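Local coordinates for protein beta-lactamase Rm3 (Uncultured bacterium, PDB 5IQK) that hydrolyses the beta-lactam ring of antibiotics as a zinc-dependent subclass B3 metallo-beta-lactamase, and so probably confers antibiotic resistance, at residues R18-T23 against R171-V176; G41-D46 against F140-V145; N94-A99 against D130-R135; C216-S221 against A243-Q248. One frame throughout, in Å; residues are numbered along the deposited sequence.

Interaction 1 of 4, residues R18-T23 against R171-V176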
loop_
_atom_site.group_PDB
_atom_site.type_symbol
_atom_site.label_atom_id
_atom_site.label_comp_id
_atom_site.label_asym_id
_atom_site.label_seq_id
_atom_site.Cartn_x
_atom_site.Cartn_y
_atom_site.Cartn_z
ATOM N N ARG A 18 7.118 -10.387 -11.981
ATOM C CA ARG A 18 5.795 -10.892 -11.884
ATOM C C ARG A 18 5.579 -11.615 -10.593
ATOM O O ARG A 18 6.398 -12.359 -10.143
ATOM C CB ARG A 18 5.511 -11.855 -13.038
ATOM C CG ARG A 18 4.224 -12.615 -12.895
ATOM C CD ARG A 18 4.131 -13.717 -13.940
ATOM N NE ARG A 18 2.966 -13.632 -14.795
ATOM C CZ ARG A 18 2.819 -14.356 -15.871
ATOM N NH1 ARG A 18 3.760 -15.213 -16.192
ATOM N NH2 ARG A 18 1.739 -14.262 -16.609
ATOM N N LEU A 19 4.439 -11.385 -9.986
ATOM C CA LEU A 19 4.093 -12.061 -8.743
ATOM C C LEU A 19 3.290 -13.313 -9.024
ATOM O O LEU A 19 3.717 -14.426 -8.712
ATOM C CB LEU A 19 3.308 -11.128 -7.831
ATOM C CG LEU A 19 4.165 -10.062 -7.178
ATOM C CD1 LEU A 19 3.272 -8.909 -6.734
ATOM C CD2 LEU A 19 4.900 -10.678 -5.997
ATOM N N PHE A 20 2.117 -13.108 -9.615
ATOM C CA PHE A 20 1.252 -14.194 -10.042
ATOM C C PHE A 20 0.303 -13.686 -11.114
ATOM O O PHE A 20 -0.347 -12.660 -10.934
ATOM C CB PHE A 20 0.468 -14.776 -8.868
ATOM C CG PHE A 20 -0.323 -15.997 -9.228
ATOM C CD1 PHE A 20 -1.684 -15.909 -9.488
ATOM C CD2 PHE A 20 0.296 -17.230 -9.334
ATOM C CE1 PHE A 20 -2.414 -17.033 -9.831
ATOM C CE2 PHE A 20 -0.426 -18.361 -9.685
ATOM C CZ PHE A 20 -1.781 -18.262 -9.934
ATOM N N GLY A 21 0.239 -14.399 -12.234
ATOM C CA GLY A 21 -0.652 -14.051 -13.324
ATOM C C GLY A 21 -0.459 -12.638 -13.836
ATOM O O GLY A 21 0.626 -12.263 -14.270
ATOM N N ASN A 22 -1.510 -11.836 -13.746
ATOM C CA ASN A 22 -1.471 -10.473 -14.252
ATOM C C ASN A 22 -1.061 -9.453 -13.187
ATOM O O ASN A 22 -1.244 -8.258 -13.385
ATOM C CB ASN A 22 -2.830 -10.086 -14.846
ATOM C CG ASN A 22 -3.962 -10.168 -13.825
ATOM O OD1 ASN A 22 -3.975 -11.048 -12.966
ATOM N ND2 ASN A 22 -4.903 -9.235 -13.906
ATOM N N THR A 23 -0.526 -9.937 -12.069
ATOM C CA THR A 23 -0.088 -9.056 -10.974
ATOM C C THR A 23 1.437 -8.932 -10.934
ATOM O O THR A 23 2.132 -9.939 -10.815
ATOM C CB THR A 23 -0.587 -9.567 -9.608
ATOM O OG1 THR A 23 -2.023 -9.627 -9.595
ATOM C CG2 THR A 23 -0.101 -8.641 -8.465
ATOM N N ARG A 171 -6.137 -21.769 -12.706
ATOM C CA ARG A 171 -5.978 -21.568 -11.263
ATOM C C ARG A 171 -6.037 -20.083 -10.898
ATOM O O ARG A 171 -5.285 -19.268 -11.437
ATOM C CB ARG A 171 -4.655 -22.188 -10.802
ATOM C CG ARG A 171 -4.297 -21.981 -9.342
ATOM C CD ARG A 171 -2.851 -22.396 -9.101
ATOM N NE ARG A 171 -2.456 -22.296 -7.700
ATOM C CZ ARG A 171 -1.198 -22.177 -7.286
ATOM N NH1 ARG A 171 -0.211 -22.144 -8.171
ATOM N NH2 ARG A 171 -0.925 -22.083 -5.989
ATOM N N CYS A 172 -6.946 -19.743 -9.987
ATOM C CA CYS A 172 -7.069 -18.393 -9.457
ATOM C C CYS A 172 -6.520 -18.291 -8.044
ATOM O O CYS A 172 -6.701 -19.200 -7.239
ATOM C CB CYS A 172 -8.526 -17.931 -9.485
ATOM S SG CYS A 172 -9.161 -17.678 -11.193
ATOM N N LEU A 173 -5.847 -17.192 -7.741
ATOM C CA LEU A 173 -5.399 -16.981 -6.379
ATOM C C LEU A 173 -5.945 -15.665 -5.851
ATOM O O LEU A 173 -6.204 -14.739 -6.622
ATOM C CB LEU A 173 -3.874 -16.996 -6.300
ATOM C CG LEU A 173 -3.216 -18.349 -6.561
ATOM C CD1 LEU A 173 -1.716 -18.232 -6.393
ATOM C CD2 LEU A 173 -3.790 -19.412 -5.642
ATOM N N ASN A 174 -6.139 -15.600 -4.537
ATOM C CA ASN A 174 -6.564 -14.369 -3.884
ATOM C C ASN A 174 -5.371 -13.482 -3.552
ATOM O O ASN A 174 -4.472 -13.887 -2.814
ATOM C CB ASN A 174 -7.372 -14.680 -2.621
ATOM C CG ASN A 174 -8.607 -15.499 -2.917
ATOM O OD1 ASN A 174 -9.381 -15.156 -3.806
ATOM N ND2 ASN A 174 -8.790 -16.596 -2.188
ATOM N N MET A 175 -5.370 -12.280 -4.118
ATOM C CA MET A 175 -4.282 -11.335 -3.927
ATOM C C MET A 175 -4.682 -10.313 -2.886
ATOM O O MET A 175 -5.837 -9.896 -2.810
ATOM C CB MET A 175 -3.928 -10.627 -5.228
ATOM C CG MET A 175 -3.934 -11.537 -6.448
ATOM S SD MET A 175 -2.707 -12.857 -6.376
ATOM C CE MET A 175 -1.221 -11.922 -6.739
ATOM N N VAL A 176 -3.715 -9.912 -2.076
ATOM C CA VAL A 176 -3.960 -8.930 -1.034
ATOM C C VAL A 176 -2.843 -7.902 -1.044
ATOM O O VAL A 176 -1.669 -8.265 -0.984
ATOM C CB VAL A 176 -4.044 -9.584 0.365
ATOM C CG1 VAL A 176 -4.241 -8.500 1.444
ATOM C CG2 VAL A 176 -5.192 -10.606 0.425
#
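The CD1 methyl of Leu-173 sits over the middle of the Phe-20 ring, 3.4 Å from its centroid and 8° off the normal, a CH-pi contact made almost straight down onto one face. The two side chains cross at about a right angle. At the ring edge, close to its plane, lies Arg-171 O, 3.9 Å from Phe-20 CZ, while the Arg-171 guanidinium is turned 78° from the ring and approaches no nearer than 4.1 Å (NH1 to Phe-20 CE2). Met-175 folds back at chi2 and chi3, which brings its CE methyl to 3.9 Å from Phe-20 CB and, tip to tip, to 3.8 Å from Thr-23 OG1. That hydroxyl has its polar partners elsewhere, in Ser-166 and Trp-164 of strand 160-168. A type II' turn links Phe-20 to Thr-23, with a classic beta bulge at Leu-19 and Phe-20 opposite Thr-23; Arg-18 NE braces the turn through a 2.8 Å bond to an in-plane lone pair of Gly-21 O. The contact packs the hairpin of strands 17-20 and 23-25, at one border of the seven-stranded sheet, against strand 171-178 of the five-stranded sheet, with strand 160-168 alongside.

Interaction 2 of 4, residues G41-D46 against F140-V145; sequences GHVLID and FNVGPV
Gly-41 and Val-142 mark the closest approach of the two backbones, their CA atoms 6.5 Å apart, too wide for pairing within one sheet; the segments belong to different sheets and meet by side chains packing on side chains and on the Gly-41 backbone. Strand 42-45 starts just after Gly-41, whose positive phi (116°) belongs to a conformation that suits a residue without a side chain. Opposite, strand 139-142 ends in a type II' turn from Val-142 to Val-145, with Gly-143 at its first corner. Val-142 N bonds to Val-145 O at 3.2 Å, and the return bond is weak. Asn-141 ties the turn down from its outer side: ND2 reaches Gly-143 O at 3.0 Å, near its own amide plane and on a lone pair of the carbonyl.

Val-142 uses both of its branches. With CG1 anti to the backbone N (chi1 176°), that methyl rests 3.6 Å from Gly-41 O, while CG2 meets Val-43 CG2, also at 3.6 Å. The two valines slide past one another in opposite directions, so the contact is between flanks. Val-43 CG2 also receives Val-145 CG1, more loosely at 4.2 Å; Val-43 is thus touched from both ends of the turn. His-42 points away from this interface, and its ring packs edge-to-face with Phe-65.

The interface belongs to the buried layer between the two sheets of the alpha-beta/beta-alpha metallo-beta-lactamase fold. Val-142 also touches Lys-71 and Leu-72 of strand 70-74, Val-145 lies on Val-36 of strand 34-36, and Val-43 packs on Leu-147 of strand 145-151.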
loop_
_atom_site.group_PDB
_atom_site.type_symbol
_atom_site.label_atom_id
_atom_site.label_comp_id
_atom_site.label_asym_id
_atom_site.label_seq_id
_atom_site.Cartn_x
_atom_site.Cartn_y
_atom_site.Cartn_z
ATOM N N GLY A 41 -6.485 -2.215 -20.187
ATOM C CA GLY A 41 -5.775 -1.239 -19.377
ATOM C C GLY A 41 -5.467 -1.790 -18.001
ATOM O O GLY A 41 -5.958 -2.857 -17.631
ATOM N N HIS A 42 -4.674 -1.050 -17.227
ATOM C CA HIS A 42 -4.159 -1.571 -15.969
ATOM C C HIS A 42 -4.548 -0.781 -14.727
ATOM O O HIS A 42 -4.955 0.379 -14.786
ATOM C CB HIS A 42 -2.632 -1.641 -15.996
ATOM C CG HIS A 42 -2.061 -2.036 -17.317
ATOM N ND1 HIS A 42 -2.514 -3.125 -18.035
ATOM C CD2 HIS A 42 -1.086 -1.472 -18.066
ATOM C CE1 HIS A 42 -1.829 -3.224 -19.158
ATOM N NE2 HIS A 42 -0.955 -2.233 -19.203
ATOM N N VAL A 43 -4.371 -1.445 -13.598
ATOM C CA VAL A 43 -4.537 -0.833 -12.284
ATOM C C VAL A 43 -3.164 -0.743 -11.636
ATOM O O VAL A 43 -2.373 -1.687 -11.714
ATOM C CB VAL A 43 -5.483 -1.634 -11.398
ATOM C CG1 VAL A 43 -5.610 -0.972 -10.003
ATOM C CG2 VAL A 43 -6.849 -1.742 -12.059
ATOM N N LEU A 44 -2.874 0.409 -11.032
ATOM C CA LEU A 44 -1.611 0.622 -10.335
ATOM C C LEU A 44 -1.914 0.922 -8.887
ATOM O O LEU A 44 -2.794 1.725 -8.604
ATOM C CB LEU A 44 -0.816 1.761 -10.973
ATOM C CG LEU A 44 0.544 2.098 -10.373
ATOM C CD1 LEU A 44 1.468 0.899 -10.485
ATOM C CD2 LEU A 44 1.146 3.309 -11.073
ATOM N N ILE A 45 -1.220 0.243 -7.983
ATOM C CA ILE A 45 -1.432 0.443 -6.557
ATOM C C ILE A 45 -0.226 1.115 -5.925
ATOM O O ILE A 45 0.882 0.574 -5.953
ATOM C CB ILE A 45 -1.727 -0.882 -5.835
ATOM C CG1 ILE A 45 -2.864 -1.624 -6.542
ATOM C CG2 ILE A 45 -2.105 -0.635 -4.374
ATOM C CD1 ILE A 45 -3.247 -2.918 -5.871
ATOM N N ASP A 46 -0.486 2.301 -5.368
ATOM C CA ASP A 46 0.461 3.153 -4.641
ATOM C C ASP A 46 1.525 3.793 -5.537
ATOM O O ASP A 46 1.820 3.312 -6.644
ATOM C CB ASP A 46 1.110 2.377 -3.500
ATOM C CG ASP A 46 0.392 2.594 -2.175
ATOM O OD1 ASP A 46 -0.531 3.442 -2.130
ATOM O OD2 ASP A 46 0.771 1.941 -1.178
ATOM N N PHE A 140 -14.075 -1.658 -7.468
ATOM C CA PHE A 140 -13.586 -0.863 -8.590
ATOM C C PHE A 140 -13.134 -1.827 -9.670
ATOM O O PHE A 140 -12.711 -2.942 -9.368
ATOM C CB PHE A 140 -12.401 0.040 -8.205
ATOM C CG PHE A 140 -12.739 1.110 -7.217
ATOM C CD1 PHE A 140 -12.926 2.422 -7.630
ATOM C CD2 PHE A 140 -12.890 0.807 -5.877
ATOM C CE1 PHE A 140 -13.245 3.414 -6.711
ATOM C CE2 PHE A 140 -13.209 1.796 -4.951
ATOM C CZ PHE A 140 -13.384 3.101 -5.374
ATOM N N ASN A 141 -13.197 -1.394 -10.921
ATOM C CA ASN A 141 -12.719 -2.243 -12.002
ATOM C C ASN A 141 -12.120 -1.474 -13.160
ATOM O O ASN A 141 -12.426 -0.299 -13.381
ATOM C CB ASN A 141 -13.849 -3.143 -12.515
ATOM C CG ASN A 141 -14.767 -2.439 -13.495
ATOM O OD1 ASN A 141 -15.576 -1.599 -13.104
ATOM N ND2 ASN A 141 -14.652 -2.787 -14.780
ATOM N N VAL A 142 -11.215 -2.152 -13.858
ATOM C CA VAL A 142 -10.752 -1.740 -15.169
ATOM C C VAL A 142 -10.898 -2.989 -16.012
ATOM O O VAL A 142 -10.136 -3.936 -15.862
ATOM C CB VAL A 142 -9.294 -1.243 -15.176
ATOM C CG1 VAL A 142 -8.849 -0.914 -16.609
ATOM C CG2 VAL A 142 -9.126 -0.038 -14.251
ATOM N N GLY A 143 -11.899 -3.002 -16.882
ATOM C CA GLY A 143 -12.215 -4.199 -17.628
ATOM C C GLY A 143 -12.520 -5.368 -16.712
ATOM O O GLY A 143 -13.381 -5.266 -15.843
ATOM N N PRO A 144 -11.787 -6.475 -16.879
ATOM C CA PRO A 144 -12.050 -7.718 -16.148
ATOM C C PRO A 144 -11.428 -7.804 -14.756
ATOM O O PRO A 144 -11.776 -8.721 -14.015
ATOM C CB PRO A 144 -11.421 -8.770 -17.055
ATOM C CG PRO A 144 -10.242 -8.061 -17.619
ATOM C CD PRO A 144 -10.726 -6.655 -17.884
ATOM N N VAL A 145 -10.536 -6.886 -14.399
ATOM C CA VAL A 145 -9.949 -6.926 -13.061
ATOM C C VAL A 145 -10.798 -6.119 -12.093
ATOM O O VAL A 145 -11.034 -4.927 -12.283
ATOM C CB VAL A 145 -8.498 -6.416 -13.045
ATOM C CG1 VAL A 145 -8.359 -5.162 -13.865
ATOM C CG2 VAL A 145 -8.005 -6.180 -11.608
#

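Interaction 3 of 4, residues N94-A99 against D130-R135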
loop_
_atom_site.group_PDB
_atom_site.type_symbol
_atom_site.label_atom_id
_atom_site.label_comp_id
_atom_site.label_asym_id
_atom_site.label_seq_id
_atom_site.Cartn_x
_atom_site.Cartn_y
_atom_site.Cartn_z
ATOM N N ASN A 94 -3.172 9.936 -16.874
ATOM C CA ASN A 94 -4.478 10.579 -16.926
ATOM C C ASN A 94 -5.526 9.698 -16.239
ATOM O O ASN A 94 -6.714 9.784 -16.530
ATOM C CB ASN A 94 -4.873 10.890 -18.381
ATOM C CG ASN A 94 -5.935 11.958 -18.481
ATOM O OD1 ASN A 94 -6.100 12.768 -17.569
ATOM N ND2 ASN A 94 -6.657 11.977 -19.596
ATOM N N ALA A 95 -5.069 8.868 -15.303
ATOM C CA ALA A 95 -5.947 7.979 -14.549
ATOM C C ALA A 95 -6.519 8.663 -13.317
ATOM O O ALA A 95 -5.881 9.539 -12.733
ATOM C CB ALA A 95 -5.194 6.714 -14.129
ATOM N N LEU A 96 -7.721 8.259 -12.917
ATOM C CA LEU A 96 -8.260 8.686 -11.630
ATOM C C LEU A 96 -7.565 7.963 -10.490
ATOM O O LEU A 96 -7.095 6.840 -10.668
ATOM C CB LEU A 96 -9.762 8.440 -11.552
ATOM C CG LEU A 96 -10.580 9.360 -12.449
ATOM C CD1 LEU A 96 -11.972 8.798 -12.658
ATOM C CD2 LEU A 96 -10.625 10.747 -11.822
ATOM N N VAL A 97 -7.505 8.612 -9.328
ATOM C CA VAL A 97 -6.933 8.009 -8.132
ATOM C C VAL A 97 -8.038 7.696 -7.120
ATOM O O VAL A 97 -8.858 8.558 -6.802
ATOM C CB VAL A 97 -5.877 8.932 -7.472
ATOM C CG1 VAL A 97 -5.488 8.407 -6.121
ATOM C CG2 VAL A 97 -4.646 9.068 -8.365
ATOM N N ALA A 98 -8.066 6.468 -6.616
ATOM C CA ALA A 98 -9.050 6.110 -5.599
ATOM C C ALA A 98 -8.385 6.019 -4.227
ATOM O O ALA A 98 -7.338 5.392 -4.069
ATOM C CB ALA A 98 -9.736 4.797 -5.948
ATOM N N ALA A 99 -9.008 6.651 -3.243
ATOM C CA ALA A 99 -8.483 6.677 -1.884
ATOM C C ALA A 99 -9.634 6.791 -0.912
ATOM O O ALA A 99 -10.733 7.196 -1.299
ATOM C CB ALA A 99 -7.518 7.824 -1.702
ATOM N N ASP A 130 -7.348 14.907 -9.134
ATOM C CA ASP A 130 -8.628 14.253 -9.424
ATOM C C ASP A 130 -8.758 12.899 -8.738
ATOM O O ASP A 130 -7.913 12.020 -8.918
ATOM C CB ASP A 130 -8.810 14.107 -10.931
ATOM C CG ASP A 130 -8.800 15.442 -11.641
ATOM O OD1 ASP A 130 -9.599 16.322 -11.255
ATOM O OD2 ASP A 130 -7.988 15.617 -12.573
ATOM N N MET A 131 -9.816 12.731 -7.949
ATOM C CA MET A 131 -9.939 11.545 -7.102
ATOM C C MET A 131 -11.335 10.937 -7.020
ATOM O O MET A 131 -12.330 11.608 -7.255
ATOM C CB MET A 131 -9.470 11.883 -5.694
ATOM C CG MET A 131 -7.975 12.091 -5.596
ATOM S SD MET A 131 -7.513 12.321 -3.896
ATOM C CE MET A 131 -8.098 13.987 -3.601
ATOM N N ARG A 132 -11.386 9.652 -6.691
ATOM C CA ARG A 132 -12.646 8.975 -6.398
ATOM C C ARG A 132 -12.578 8.384 -4.999
ATOM O O ARG A 132 -11.582 7.785 -4.627
ATOM C CB ARG A 132 -12.937 7.879 -7.430
ATOM C CG ARG A 132 -13.100 8.396 -8.844
ATOM C CD ARG A 132 -14.193 9.454 -8.892
ATOM N NE ARG A 132 -14.326 10.084 -10.203
ATOM C CZ ARG A 132 -15.080 9.605 -11.187
ATOM N NH1 ARG A 132 -15.770 8.485 -11.010
ATOM N NH2 ARG A 132 -15.148 10.245 -12.346
ATOM N N LEU A 133 -13.636 8.541 -4.216
ATOM C CA LEU A 133 -13.577 8.037 -2.851
ATOM C C LEU A 133 -13.818 6.531 -2.808
ATOM O O LEU A 133 -14.763 6.026 -3.426
ATOM C CB LEU A 133 -14.593 8.775 -1.980
ATOM C CG LEU A 133 -14.319 10.273 -1.875
ATOM C CD1 LEU A 133 -15.331 10.944 -0.957
ATOM C CD2 LEU A 133 -12.910 10.517 -1.377
ATOM N N ALA A 134 -12.960 5.828 -2.078
ATOM C CA ALA A 134 -13.074 4.385 -1.887
ATOM C C ALA A 134 -13.496 4.082 -0.454
ATOM O O ALA A 134 -12.731 4.288 0.486
ATOM C CB ALA A 134 -11.759 3.695 -2.203
ATOM N N ARG A 135 -14.716 3.583 -0.292
ATOM C CA ARG A 135 -15.222 3.263 1.035
ATOM C C ARG A 135 -15.071 1.764 1.253
ATOM O O ARG A 135 -14.851 1.010 0.298
ATOM C CB ARG A 135 -16.687 3.676 1.139
ATOM C CG ARG A 135 -16.892 5.129 0.771
ATOM C CD ARG A 135 -18.292 5.626 1.056
ATOM N NE ARG A 135 -18.452 7.000 0.587
ATOM C CZ ARG A 135 -18.160 8.080 1.300
ATOM N NH1 ARG A 135 -17.697 7.957 2.537
ATOM N NH2 ARG A 135 -18.340 9.284 0.774
#
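Strands 96-99 and 131-133 pair in parallel at one border of the seven-stranded sheet, joined through helix 101-109 as a beta-alpha-beta unit. Val-97 is in register with Met-131, Ala-98 with Arg-132 and Ala-99 with Leu-133. Three sound backbone bonds link them: Arg-132 N to Val-97 O at 2.8 Å, Ala-99 N to Arg-132 O at 3.1 Å, and Ala-134 N to Ala-99 O at 2.7 Å. At the other end Val-97 N makes only a weak bond to Asp-130 O.

Side chains add to the pairing. Leu-96 places CD1 over one face of the Arg-132 guanidinium, 3.5 Å from CZ and displaced toward its rim, while CD2 lies 3.9 Å from Asp-130 CB. A bend at chi2 (-56°) turns the arginine back toward the leucine. On the same face as Arg-132, Ala-98 approaches Ala-134, and both touch Phe-140. Met-131 and Leu-133 point to the opposite face, against helix 101-109.

The inward backbone groups of Arg-132 and the N-H of Ala-134 are thus met by strand 96-99, with Gln-90 adding a donor to Asp-130 O, whereas the Leu-96 methyl lies on a flat face of the guanidinium and leaves that group's in-plane N-H directions clear of this hydrocarbon contact.

Interaction 4 of 4, residues C216-S221 against A243-Q248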
loop_
_atom_site.group_PDB
_atom_site.type_symbol
_atom_site.label_atom_id
_atom_site.label_comp_id
_atom_site.label_asym_id
_atom_site.label_seq_id
_atom_site.Cartn_x
_atom_site.Cartn_y
_atom_site.Cartn_z
ATOM N N CYS A 216 -6.401 -15.042 1.455
ATOM C CA CYS A 216 -5.075 -14.458 1.319
ATOM C C CYS A 216 -4.025 -15.415 0.763
ATOM O O CYS A 216 -3.233 -15.964 1.518
ATOM C CB CYS A 216 -4.628 -13.938 2.687
ATOM S SG CYS A 216 -3.093 -12.989 2.721
ATOM N N ASP A 217 -4.002 -15.600 -0.551
ATOM C CA ASP A 217 -2.984 -16.458 -1.164
ATOM C C ASP A 217 -1.652 -15.756 -1.425
ATOM O O ASP A 217 -0.590 -16.320 -1.155
ATOM C CB ASP A 217 -3.507 -17.052 -2.470
ATOM C CG ASP A 217 -4.663 -17.988 -2.247
ATOM O OD1 ASP A 217 -4.575 -18.805 -1.304
ATOM O OD2 ASP A 217 -5.656 -17.901 -3.003
ATOM N N VAL A 218 -1.701 -14.556 -2.000
ATOM C CA VAL A 218 -0.488 -13.776 -2.226
ATOM C C VAL A 218 -0.578 -12.391 -1.583
ATOM O O VAL A 218 -1.414 -11.555 -1.953
ATOM C CB VAL A 218 -0.165 -13.615 -3.736
ATOM C CG1 VAL A 218 1.112 -12.793 -3.918
ATOM C CG2 VAL A 218 -0.024 -14.981 -4.421
ATOM N N LEU A 219 0.306 -12.158 -0.623
ATOM C CA LEU A 219 0.343 -10.899 0.107
ATOM C C LEU A 219 1.469 -9.987 -0.363
ATOM O O LEU A 219 2.624 -10.403 -0.472
ATOM C CB LEU A 219 0.487 -11.166 1.609
ATOM C CG LEU A 219 0.708 -9.938 2.502
ATOM C CD1 LEU A 219 -0.533 -9.045 2.440
ATOM C CD2 LEU A 219 1.025 -10.332 3.945
ATOM N N ILE A 220 1.114 -8.731 -0.630
ATOM C CA ILE A 220 2.091 -7.660 -0.755
ATOM C C ILE A 220 1.764 -6.584 0.290
ATOM O O ILE A 220 0.659 -6.033 0.298
ATOM C CB ILE A 220 2.103 -7.024 -2.153
ATOM C CG1 ILE A 220 2.295 -8.084 -3.245
ATOM C CG2 ILE A 220 3.199 -5.965 -2.235
ATOM C CD1 ILE A 220 0.986 -8.580 -3.839
ATOM N N SER A 221 2.703 -6.299 1.181
ATOM C CA SER A 221 2.500 -5.228 2.168
ATOM C C SER A 221 3.048 -3.898 1.649
ATOM O O SER A 221 4.035 -3.873 0.913
ATOM C CB SER A 221 3.168 -5.584 3.502
ATOM O OG SER A 221 4.500 -6.006 3.276
ATOM N N ALA A 243 6.785 -19.577 -4.562
ATOM C CA ALA A 243 7.528 -18.865 -3.541
ATOM C C ALA A 243 6.763 -17.670 -2.975
ATOM O O ALA A 243 7.020 -17.263 -1.842
ATOM C CB ALA A 243 8.859 -18.405 -4.096
ATOM N N PHE A 244 5.841 -17.103 -3.756
ATOM C CA PHE A 244 5.075 -15.939 -3.304
ATOM C C PHE A 244 3.753 -16.329 -2.655
ATOM O O PHE A 244 3.071 -15.487 -2.074
ATOM C CB PHE A 244 4.807 -14.989 -4.469
ATOM C CG PHE A 244 6.042 -14.397 -5.058
ATOM C CD1 PHE A 244 6.814 -13.508 -4.332
ATOM C CD2 PHE A 244 6.440 -14.728 -6.348
ATOM C CE1 PHE A 244 7.962 -12.964 -4.870
ATOM C CE2 PHE A 244 7.599 -14.188 -6.890
ATOM C CZ PHE A 244 8.362 -13.299 -6.134
ATOM N N VAL A 245 3.395 -17.605 -2.774
ATOM C CA VAL A 245 2.115 -18.109 -2.284
ATOM C C VAL A 245 2.213 -18.661 -0.866
ATOM O O VAL A 245 3.009 -19.556 -0.591
ATOM C CB VAL A 245 1.566 -19.195 -3.237
ATOM C CG1 VAL A 245 0.256 -19.768 -2.721
ATOM C CG2 VAL A 245 1.387 -18.602 -4.608
ATOM N N ASP A 246 1.394 -18.111 0.027
ATOM C CA ASP A 246 1.369 -18.501 1.432
ATOM C C ASP A 246 0.029 -18.074 2.035
ATOM O O ASP A 246 -0.183 -16.894 2.329
ATOM C CB ASP A 246 2.545 -17.868 2.190
ATOM C CG ASP A 246 2.609 -18.287 3.654
ATOM O OD1 ASP A 246 3.534 -17.823 4.353
ATOM O OD2 ASP A 246 1.741 -19.059 4.116
ATOM N N PRO A 247 -0.882 -19.038 2.219
ATOM C CA PRO A 247 -2.246 -18.753 2.678
ATOM C C PRO A 247 -2.296 -18.236 4.110
ATOM O O PRO A 247 -3.333 -17.732 4.539
ATOM C CB PRO A 247 -2.942 -20.112 2.576
ATOM C CG PRO A 247 -2.095 -20.910 1.634
ATOM C CD PRO A 247 -0.701 -20.464 1.908
ATOM N N GLN A 248 -1.180 -18.337 4.820
ATOM C CA GLN A 248 -1.109 -17.896 6.210
ATOM C C GLN A 248 -0.533 -16.488 6.359
ATOM O O GLN A 248 -0.411 -15.977 7.482
ATOM C CB GLN A 248 -0.271 -18.891 7.024
ATOM C CG GLN A 248 -0.987 -20.188 7.400
ATOM C CD GLN A 248 -2.153 -19.961 8.352
ATOM O OE1 GLN A 248 -2.020 -19.260 9.360
ATOM N NE2 GLN A 248 -3.298 -20.558 8.042
HETATM O O HOH W 1 -5.917 -17.409 3.183
HETATM O O HOH W 2 1.549 -14.651 0.451
#
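Asp-217 O accepts the backbone N-H of Asp-246 at 2.9 Å, with an angle of 167° at the hydrogen. Two further groups approach the same oxygen: Val-245 CA, as a C-H...O contact, and water 2. This water accepts from Leu-219 N at 3.0 Å and also lies within hydrogen-bonding distance of Phe-244 O, which has another donor in Arg-232. Water 1 joins the two segments farther along, taking the N-H of Cys-216 and donating to Pro-247 O at 2.9 Å. Pro-247 CA makes a C-H...O contact with Cys-216 O at 3.2 Å.

The apolar part is small. Val-218 and Val-245 cross at about a right angle and touch through their CG2 methyls at 3.9 Å. Val-218 CG1, anti to the backbone N (chi1 180°), lies beside Phe-244 O. Asp-246 turns away and caps the start of the following helix, its OD2 accepting Gln-248 N from above the carboxylate plane.

The Cys-216–Cys-250 disulfide covalently links the start of the first segment to helix 249-269. With one direct backbone bond and two waters, the contact joins the residues leading into edge strand 218-221, and its start, to the loop before that helix, so water supplies much of the polar complement between the backbones.

Interaction 3 is nested along the chain within the loop closed by interaction 2, which is itself nested within that of interaction 1; interaction 4 follows in series. Interactions 1 and 2, with centres 13 Å apart, both bridge the seven-stranded and five-stranded sheets. Interaction 3 pairs the outermost strand, 131-133, of the former with its neighbour 96-99, and Phe-140 packs from strand 139-142 onto Ala-134 and Ala-98, connecting it with interaction 2. Interactions 1 and 4 touch along neighbouring strands 171-178 and 218-221; just ahead of the latter, Asp-217 OD2 lies 2.8 Å from Asn-174 N, probably a hydrogen bond. Interactions 3 and 4, 26 Å apart between centres, lie on opposite sides of the chain's centre. Together they span the two-sheet scaffold.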